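Local coordinates for BexL (Amycolatopsis orientalis, PDB 4XRW), which probably catalyses the cyclisation and aromatisation of a polyketide chain in BE-7585A biosynthesis, as a di-domain aromatase/cyclase, at residues E23-D27 with V148-R153; A34-Y38 with A92-S96; P48-P52 with A158-V163. One frame throughout, in Å; residues are numbered along the deposited sequence.

All three contacts lie in the N-terminal half of this di-domain protein, within one helix-grip unit. Along the chain come strand 22-30, helix 34-42 and helix 47-50, then 92-96, 148-153 and 158-163. Contact 2 thus falls between the segments of contact 1, and contact 3 alternates with both. Contact 1 packs the long helix 138-166 on edge strand 22-30; contact 3 packs helix 47-50 on the same long helix, about 16 Å away between centres. Contact 2 packs helix 34-42 on the bulged turn at 92-96, its centre about 18 Å from that of contact 1 and about 15 Å from that of contact 3. Contacts 1 and 2 reach the same seven-stranded antiparallel sheet.

Contact 1 (E23-D27 with V148-R153); sequences EAEHD and VDTNSR
H26 reaches from the strand to the helix and meets D149, S152 and R153 with different parts of its ring. Its NE2 gives D149 OD1 a hydrogen bond of 2.8 Å, nearly straight at 168°. D149 OD1 lies close to the plane of the imidazole, at its edge. NE2 meets OD1 on its anti side, somewhat out of the carboxylate plane, and the two planes are 35° apart. The D149 carboxylate extends to the ring with CG anti to the backbone N.

One face of the ring is covered by S152. Its CB is 3.8 Å from the ring centroid and makes a CH-pi contact, displaced toward ND1. The hydroxyl of S152 turns back into the helix and donates to V148 O. That carbonyl also accepts the backbone N of S152, from the opposite face of its plane.

R153 comes from a third direction. Its guanidinium stands almost perpendicular to the imidazole, and H26 CD2 sits over the centre of one guanidinium face. One turn along the helix from D149, R153 NE forms a salt bridge to D149 OD1 at 2.9 Å. NE comes from the syn side but is tilted out of both the guanidinium and carboxylate planes, and the bond is bent. OD1 therefore accepts from two side chains, which limits rotation of the carboxylate and probably favours its charged form.

A24 adds a loose apolar touch, CB to V148 CG1 at 4.4 Å. On the neighbouring strand, H129 touches both V148 and S152. The segment axes run in the same general direction, 25° apart and 9.1 Å at closest approach. This is the packing of the long helix against an edge strand of the sheet, as in the helix-grip fold, with a His-carboxylate hydrogen bond across it.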
loop_
_atom_site.group_PDB
_atom_site.type_symbol
_atom_site.label_atom_id
_atom_site.label_comp_id
_atom_site.label_asym_id
_atom_site.label_seq_id
_atom_site.Cartn_x
_atom_site.Cartn_y
_atom_site.Cartn_z
ATOM N N GLU A 23 -10.755 -24.590 12.470
ATOM C CA GLU A 23 -11.403 -23.285 12.399
ATOM C C GLU A 23 -10.819 -22.372 13.466
ATOM O O GLU A 23 -10.462 -22.825 14.564
ATOM C CB GLU A 23 -12.925 -23.429 12.573
ATOM C CG GLU A 23 -13.623 -24.106 11.385
ATOM C CD GLU A 23 -15.121 -24.319 11.596
ATOM O OE1 GLU A 23 -15.507 -25.145 12.455
ATOM O OE2 GLU A 23 -15.911 -23.662 10.889
ATOM N N ALA A 24 -10.687 -21.088 13.146
ATOM C CA ALA A 24 -10.284 -20.104 14.137
ATOM C C ALA A 24 -11.127 -18.874 13.985
ATOM O O ALA A 24 -11.721 -18.644 12.925
ATOM C CB ALA A 24 -8.820 -19.747 13.997
ATOM N N GLU A 25 -11.211 -18.111 15.067
ATOM C CA GLU A 25 -11.903 -16.823 15.052
ATOM C C GLU A 25 -11.243 -15.849 16.006
ATOM O O GLU A 25 -10.945 -16.159 17.162
ATOM C CB GLU A 25 -13.400 -16.927 15.405
ATOM C CG GLU A 25 -14.076 -15.548 15.281
ATOM C CD GLU A 25 -15.580 -15.493 15.540
ATOM O OE1 GLU A 25 -16.040 -14.398 15.971
ATOM O OE2 GLU A 25 -16.301 -16.492 15.287
ATOM N N HIS A 26 -11.016 -14.658 15.480
ATOM C CA HIS A 26 -10.496 -13.537 16.233
ATOM C C HIS A 26 -11.426 -12.348 16.034
ATOM O O HIS A 26 -12.109 -12.244 15.011
ATOM C CB HIS A 26 -9.078 -13.211 15.779
ATOM C CG HIS A 26 -8.102 -14.316 16.005
ATOM N ND1 HIS A 26 -7.963 -15.389 15.144
ATOM C CD2 HIS A 26 -7.197 -14.505 16.993
ATOM C CE1 HIS A 26 -7.021 -16.194 15.603
ATOM N NE2 HIS A 26 -6.540 -15.679 16.722
ATOM N N ASP A 27 -11.525 -11.465 17.020
ATOM C CA ASP A 27 -12.299 -10.249 16.797
ATOM C C ASP A 27 -11.662 -9.046 17.485
ATOM O O ASP A 27 -10.723 -9.191 18.273
ATOM C CB ASP A 27 -13.757 -10.441 17.231
ATOM C CG ASP A 27 -13.892 -10.863 18.657
ATOM O OD1 ASP A 27 -13.439 -10.110 19.548
ATOM O OD2 ASP A 27 -14.457 -11.951 18.886
ATOM N N VAL A 148 -1.574 -18.569 11.971
ATOM C CA VAL A 148 -2.858 -17.914 11.799
ATOM C C VAL A 148 -3.166 -17.043 13.014
ATOM O O VAL A 148 -3.618 -15.889 12.875
ATOM C CB VAL A 148 -3.986 -18.943 11.556
ATOM C CG1 VAL A 148 -5.379 -18.289 11.625
ATOM C CG2 VAL A 148 -3.776 -19.644 10.241
ATOM N N ASP A 149 -2.872 -17.558 14.201
ATOM C CA ASP A 149 -3.141 -16.794 15.434
ATOM C C ASP A 149 -2.335 -15.502 15.510
ATOM O O ASP A 149 -2.886 -14.434 15.780
ATOM C CB ASP A 149 -2.863 -17.641 16.666
ATOM C CG ASP A 149 -3.158 -16.883 17.958
ATOM O OD1 ASP A 149 -4.322 -16.492 18.148
ATOM O OD2 ASP A 149 -2.227 -16.636 18.745
ATOM N N THR A 150 -1.032 -15.635 15.316
ATOM C CA THR A 150 -0.095 -14.524 15.269
ATOM C C THR A 150 -0.518 -13.519 14.181
ATOM O O THR A 150 -0.678 -12.316 14.436
ATOM C CB THR A 150 1.334 -15.051 14.990
ATOM O OG1 THR A 150 1.776 -15.865 16.092
ATOM C CG2 THR A 150 2.321 -13.911 14.779
ATOM N N ASN A 151 -0.738 -14.010 12.964
ATOM C CA ASN A 151 -1.078 -13.096 11.887
ATOM C C ASN A 151 -2.433 -12.419 12.066
ATOM O O ASN A 151 -2.556 -11.224 11.814
ATOM C CB ASN A 151 -1.042 -13.820 10.540
ATOM C CG ASN A 151 -1.023 -12.858 9.391
ATOM O OD1 ASN A 151 0.005 -12.236 9.114
ATOM N ND2 ASN A 151 -2.173 -12.675 8.746
ATOM N N SER A 152 -3.447 -13.171 12.503
ATOM C CA SER A 152 -4.790 -12.621 12.671
ATOM C C SER A 152 -4.818 -11.537 13.728
ATOM O O SER A 152 -5.478 -10.533 13.555
ATOM C CB SER A 152 -5.802 -13.698 13.042
ATOM O OG SER A 152 -5.947 -14.639 12.004
ATOM N N ARG A 153 -4.103 -11.739 14.830
ATOM C CA ARG A 153 -4.079 -10.736 15.883
ATOM C C ARG A 153 -3.392 -9.454 15.439
ATOM O O ARG A 153 -3.874 -8.358 15.730
ATOM C CB ARG A 153 -3.383 -11.289 17.125
ATOM C CG ARG A 153 -4.181 -12.360 17.845
ATOM C CD ARG A 153 -3.356 -12.959 18.983
ATOM N NE ARG A 153 -4.112 -14.002 19.656
ATOM C CZ ARG A 153 -5.156 -13.766 20.449
ATOM N NH1 ARG A 153 -5.562 -12.520 20.677
ATOM N NH2 ARG A 153 -5.798 -14.774 21.024
#

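Contact 2 (A34-Y38 with A92-S96); sequences ADEVY and ARRIS
The backbones of Y38 and R93 come closest here, with CA atoms 6.0 Å apart. Residues 34-38 open helix 34-42. Residues 92-96 run from a turn into strand 94-99. R93 has positive phi and psi, and R93 and R94 both face D89 in a G1 beta bulge. The contact thus packs a short helix of the helix-grip fold on the bulged turn between two antiparallel strands, 80-89 and 94-99. The backbone of R93 also pairs with V115 of strand 106-117, which ties the turn to the next strand of the sheet.

Y38 is the broad apolar partner. Its ring leaves the helix with CG anti to the backbone N (chi1 174°), and the CD1-CE1 side of the ring lies along the turn. CD1 is 3.5 Å from R93 CA. CE1 is 3.7 Å from I95 CG1, and I95 CD1 stands only slightly farther from it. The ring meets R93 CA and I95 CG1 obliquely. P90 and L88 also touch Y38, so the tyrosine is packed between the helix and the base of the turn. I95 in turn reaches V41 and A42, farther along the same helix.

R93 carries the polar half. Its chain is extended from CG to NE and passes beside A34, whose CB is 3.7 Å from R93 CD. Beyond A34 the arginine meets D35, the exposed acid at the start of the helix, in a salt bridge. A single carboxylate oxygen makes the bond, and the two flat groups are 24° apart. R93 NE lies 2.7 Å from D35 OD1, with an N-H...O angle of 172°, and the oxygen sits in the guanidinium plane.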
loop_
_atom_site.group_PDB
_atom_site.type_symbol
_atom_site.label_atom_id
_atom_site.label_comp_id
_atom_site.label_asym_id
_atom_site.label_seq_id
_atom_site.Cartn_x
_atom_site.Cartn_y
_atom_site.Cartn_z
ATOM N N ALA A 34 -20.244 0.081 11.013
ATOM C CA ALA A 34 -20.117 -1.206 10.318
ATOM C C ALA A 34 -20.064 -1.068 8.803
ATOM O O ALA A 34 -19.330 -1.795 8.135
ATOM C CB ALA A 34 -21.263 -2.112 10.697
ATOM N N ASP A 35 -20.835 -0.147 8.245
ATOM C CA ASP A 35 -20.907 -0.041 6.796
ATOM C C ASP A 35 -19.584 0.457 6.204
ATOM O O ASP A 35 -19.178 0.035 5.108
ATOM C CB ASP A 35 -22.073 0.866 6.382
ATOM C CG ASP A 35 -23.442 0.196 6.560
ATOM O OD1 ASP A 35 -23.509 -1.038 6.774
ATOM O OD2 ASP A 35 -24.466 0.912 6.463
ATOM N N GLU A 36 -18.910 1.342 6.930
ATOM C CA GLU A 36 -17.655 1.892 6.478
ATOM C C GLU A 36 -16.516 0.880 6.600
ATOM O O GLU A 36 -15.680 0.783 5.691
ATOM C CB GLU A 36 -17.321 3.169 7.256
ATOM C CG GLU A 36 -16.010 3.862 6.829
ATOM C CD GLU A 36 -15.957 4.261 5.334
ATOM O OE1 GLU A 36 -16.944 4.043 4.588
ATOM O OE2 GLU A 36 -14.908 4.797 4.902
ATOM N N VAL A 37 -16.484 0.117 7.695
ATOM C CA VAL A 37 -15.456 -0.903 7.839
ATOM C C VAL A 37 -15.631 -1.935 6.734
ATOM O O VAL A 37 -14.655 -2.334 6.101
ATOM C CB VAL A 37 -15.508 -1.587 9.209
ATOM C CG1 VAL A 37 -14.515 -2.734 9.301
ATOM C CG2 VAL A 37 -15.227 -0.556 10.310
ATOM N N TYR A 38 -16.874 -2.360 6.512
ATOM C CA TYR A 38 -17.180 -3.294 5.431
ATOM C C TYR A 38 -16.666 -2.756 4.119
ATOM O O TYR A 38 -16.004 -3.476 3.358
ATOM C CB TYR A 38 -18.682 -3.563 5.299
ATOM C CG TYR A 38 -18.994 -4.417 4.078
ATOM C CD1 TYR A 38 -18.929 -5.802 4.144
ATOM C CD2 TYR A 38 -19.301 -3.839 2.862
ATOM C CE1 TYR A 38 -19.181 -6.588 3.028
ATOM C CE2 TYR A 38 -19.565 -4.615 1.755
ATOM C CZ TYR A 38 -19.505 -5.981 1.846
ATOM O OH TYR A 38 -19.764 -6.747 0.726
ATOM N N ALA A 92 -25.310 -8.744 4.581
ATOM C CA ALA A 92 -24.862 -9.404 5.794
ATOM C C ALA A 92 -23.519 -8.838 6.313
ATOM O O ALA A 92 -23.045 -9.215 7.395
ATOM C CB ALA A 92 -24.736 -10.864 5.544
ATOM N N ARG A 93 -22.930 -7.931 5.538
ATOM C CA ARG A 93 -21.596 -7.401 5.811
ATOM C C ARG A 93 -20.634 -8.576 6.032
ATOM O O ARG A 93 -19.940 -8.640 7.044
ATOM C CB ARG A 93 -21.606 -6.450 7.019
ATOM C CG ARG A 93 -22.589 -5.263 6.872
ATOM C CD ARG A 93 -22.468 -4.289 8.026
ATOM N NE ARG A 93 -23.614 -3.390 8.132
ATOM C CZ ARG A 93 -24.752 -3.687 8.756
ATOM N NH1 ARG A 93 -24.923 -4.870 9.336
ATOM N NH2 ARG A 93 -25.730 -2.794 8.803
ATOM N N ARG A 94 -20.625 -9.510 5.079
ATOM C CA ARG A 94 -19.705 -10.651 5.116
ATOM C C ARG A 94 -18.894 -10.723 3.834
ATOM O O ARG A 94 -19.406 -10.439 2.744
ATOM C CB ARG A 94 -20.442 -11.984 5.303
ATOM C CG ARG A 94 -21.094 -12.184 6.671
ATOM C CD ARG A 94 -21.975 -13.448 6.743
ATOM N NE ARG A 94 -21.274 -14.708 7.052
ATOM C CZ ARG A 94 -20.891 -15.621 6.151
ATOM N NH1 ARG A 94 -21.100 -15.427 4.851
ATOM N NH2 ARG A 94 -20.284 -16.737 6.549
ATOM N N ILE A 95 -17.639 -11.133 3.978
ATOM C CA ILE A 95 -16.737 -11.342 2.850
ATOM C C ILE A 95 -16.035 -12.681 3.081
ATOM O O ILE A 95 -15.276 -12.821 4.032
ATOM C CB ILE A 95 -15.680 -10.243 2.723
ATOM C CG1 ILE A 95 -16.346 -8.870 2.560
ATOM C CG2 ILE A 95 -14.774 -10.548 1.512
ATOM C CD1 ILE A 95 -15.425 -7.757 2.718
ATOM N N SER A 96 -16.297 -13.655 2.220
ATOM C CA SER A 96 -15.583 -14.928 2.231
ATOM C C SER A 96 -14.388 -14.846 1.312
ATOM O O SER A 96 -14.499 -14.289 0.218
ATOM C CB SER A 96 -16.498 -16.056 1.766
ATOM O OG SER A 96 -17.746 -15.955 2.418
#

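Contact 3 (P48-P52 with A158-V163)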
loop_
_atom_site.group_PDB
_atom_site.type_symbol
_atom_site.label_atom_id
_atom_site.label_comp_id
_atom_site.label_asym_id
_atom_site.label_seq_id
_atom_site.Cartn_x
_atom_site.Cartn_y
_atom_site.Cartn_z
ATOM N N PRO A 48 -4.239 -0.847 0.921
ATOM C CA PRO A 48 -2.920 -0.356 1.377
ATOM C C PRO A 48 -3.046 0.593 2.572
ATOM O O PRO A 48 -2.115 0.719 3.383
ATOM C CB PRO A 48 -2.353 0.336 0.128
ATOM C CG PRO A 48 -2.948 -0.501 -1.019
ATOM C CD PRO A 48 -4.404 -0.683 -0.539
ATOM N N ARG A 49 -4.200 1.250 2.702
ATOM C CA ARG A 49 -4.367 2.195 3.806
ATOM C C ARG A 49 -4.678 1.530 5.125
ATOM O O ARG A 49 -4.398 2.100 6.175
ATOM C CB ARG A 49 -5.498 3.204 3.507
ATOM C CG ARG A 49 -5.520 3.762 2.113
ATOM C CD ARG A 49 -6.728 4.685 1.923
ATOM N NE ARG A 49 -6.637 5.406 0.659
ATOM C CZ ARG A 49 -7.173 6.599 0.429
ATOM N NH1 ARG A 49 -7.854 7.226 1.384
ATOM N NH2 ARG A 49 -7.018 7.169 -0.761
ATOM N N ILE A 50 -5.286 0.342 5.088
ATOM C CA ILE A 50 -5.735 -0.340 6.312
ATOM C C ILE A 50 -4.976 -1.613 6.662
ATOM O O ILE A 50 -5.023 -2.072 7.818
ATOM C CB ILE A 50 -7.225 -0.711 6.228
ATOM C CG1 ILE A 50 -7.503 -1.690 5.088
ATOM C CG2 ILE A 50 -8.023 0.524 6.020
ATOM C CD1 ILE A 50 -8.898 -2.351 5.154
ATOM N N PHE A 51 -4.328 -2.215 5.662
ATOM C CA PHE A 51 -3.402 -3.340 5.877
ATOM C C PHE A 51 -1.966 -2.913 5.566
ATOM O O PHE A 51 -1.568 -2.865 4.405
ATOM C CB PHE A 51 -3.787 -4.542 5.002
ATOM C CG PHE A 51 -5.191 -5.044 5.257
ATOM C CD1 PHE A 51 -5.547 -5.552 6.493
ATOM C CD2 PHE A 51 -6.142 -4.998 4.270
ATOM C CE1 PHE A 51 -6.828 -5.992 6.732
ATOM C CE2 PHE A 51 -7.449 -5.466 4.505
ATOM C CZ PHE A 51 -7.778 -5.950 5.736
ATOM N N PRO A 52 -1.163 -2.646 6.588
ATOM C CA PRO A 52 0.181 -2.114 6.311
ATOM C C PRO A 52 1.041 -2.949 5.350
ATOM O O PRO A 52 1.753 -2.336 4.571
ATOM C CB PRO A 52 0.810 -2.038 7.708
ATOM C CG PRO A 52 -0.367 -1.762 8.596
ATOM C CD PRO A 52 -1.477 -2.601 8.033
ATOM N N ALA A 158 -3.783 -3.813 13.588
ATOM C CA ALA A 158 -3.424 -2.797 12.598
ATOM C C ALA A 158 -4.693 -2.260 11.916
ATOM O O ALA A 158 -4.791 -1.070 11.621
ATOM C CB ALA A 158 -2.445 -3.377 11.576
ATOM N N LEU A 159 -5.678 -3.118 11.680
ATOM C CA LEU A 159 -6.926 -2.675 11.079
ATOM C C LEU A 159 -7.592 -1.596 11.939
ATOM O O LEU A 159 -8.009 -0.554 11.440
ATOM C CB LEU A 159 -7.889 -3.838 10.894
ATOM C CG LEU A 159 -9.296 -3.498 10.412
ATOM C CD1 LEU A 159 -9.275 -3.166 8.927
ATOM C CD2 LEU A 159 -10.240 -4.628 10.683
ATOM N N LYS A 160 -7.714 -1.874 13.230
ATOM C CA LYS A 160 -8.302 -0.912 14.163
ATOM C C LYS A 160 -7.511 0.398 14.173
ATOM O O LYS A 160 -8.089 1.471 14.048
ATOM C CB LYS A 160 -8.350 -1.516 15.566
ATOM C CG LYS A 160 -8.814 -0.570 16.660
ATOM C CD LYS A 160 -8.764 -1.248 18.037
ATOM C CE LYS A 160 -9.191 -0.279 19.158
ATOM N NZ LYS A 160 -10.534 0.338 18.874
ATOM N N HIS A 161 -6.194 0.305 14.327
ATOM C CA HIS A 161 -5.339 1.489 14.368
ATOM C C HIS A 161 -5.506 2.351 13.116
ATOM O O HIS A 161 -5.718 3.568 13.192
ATOM C CB HIS A 161 -3.891 1.059 14.523
ATOM C CG HIS A 161 -2.927 2.195 14.608
ATOM N ND1 HIS A 161 -2.626 2.822 15.798
ATOM C CD2 HIS A 161 -2.182 2.809 13.654
ATOM C CE1 HIS A 161 -1.744 3.782 15.572
ATOM N NE2 HIS A 161 -1.457 3.795 14.281
ATOM N N ASN A 162 -5.433 1.712 11.954
ATOM C CA ASN A 162 -5.484 2.446 10.699
ATOM C C ASN A 162 -6.868 2.913 10.298
ATOM O O ASN A 162 -7.007 4.022 9.769
ATOM C CB ASN A 162 -4.882 1.595 9.594
ATOM C CG ASN A 162 -3.438 1.330 9.837
ATOM O OD1 ASN A 162 -2.691 2.230 10.189
ATOM N ND2 ASN A 162 -3.037 0.082 9.704
ATOM N N VAL A 163 -7.895 2.108 10.549
ATOM C CA VAL A 163 -9.244 2.521 10.166
ATOM C C VAL A 163 -9.579 3.781 10.937
ATOM O O VAL A 163 -10.166 4.712 10.397
ATOM C CB VAL A 163 -10.320 1.434 10.444
ATOM C CG1 VAL A 163 -11.732 2.013 10.356
ATOM C CG2 VAL A 163 -10.192 0.292 9.444
#
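I50 and L159 meet side by side at the apolar centre, pointing the same way. Their CD1 atoms are 3.9 Å apart. I50 CG1 lies between the backbone N and the carbonyl carbon (chi1 62°), while CG2 is anti to the carbonyl carbon. The two branches therefore serve different neighbours: CD1 goes to L159, and CG2 goes to V163 CG2 at 4.1 Å. V41 of helix 34-42 also touches I50, and L40 touches V163, so that helix adds to the same apolar cluster. F51 joins the cluster from the first residue after the short helix. Its CE1 touches L159 CD1 loosely, and one face of its ring is covered by I50 CG1 from the preceding residue.

This is the junction of short helix 47-50 with the long helix 138-166 of the helix-grip fold. In that fold the sheet curls round the long helix and leaves a pocket between them. A bound MES molecule, probably from the crystallisation liquor, lies about 4 Å from the F51 side chain, consistent with a pocket on that side.

Outward from the core the chain leaves the short helix at F51. The exposed ring of P52 lies against the long helix, with CD 3.8 Å from A158 CB and CG 3.4 Å from N162 ND2. N162 and P52 cross at a slant. N162 occupies the polar edge, and its CB is 3.5 Å from R49 O, so the asparagine rests on the last turn of the short helix. Its amide nitrogen ND2 gives a weak hydrogen bond to I50 O, 3.5 Å long at 158°. K249, from the second half of the chain, donates through NZ to both P48 O and P52 O.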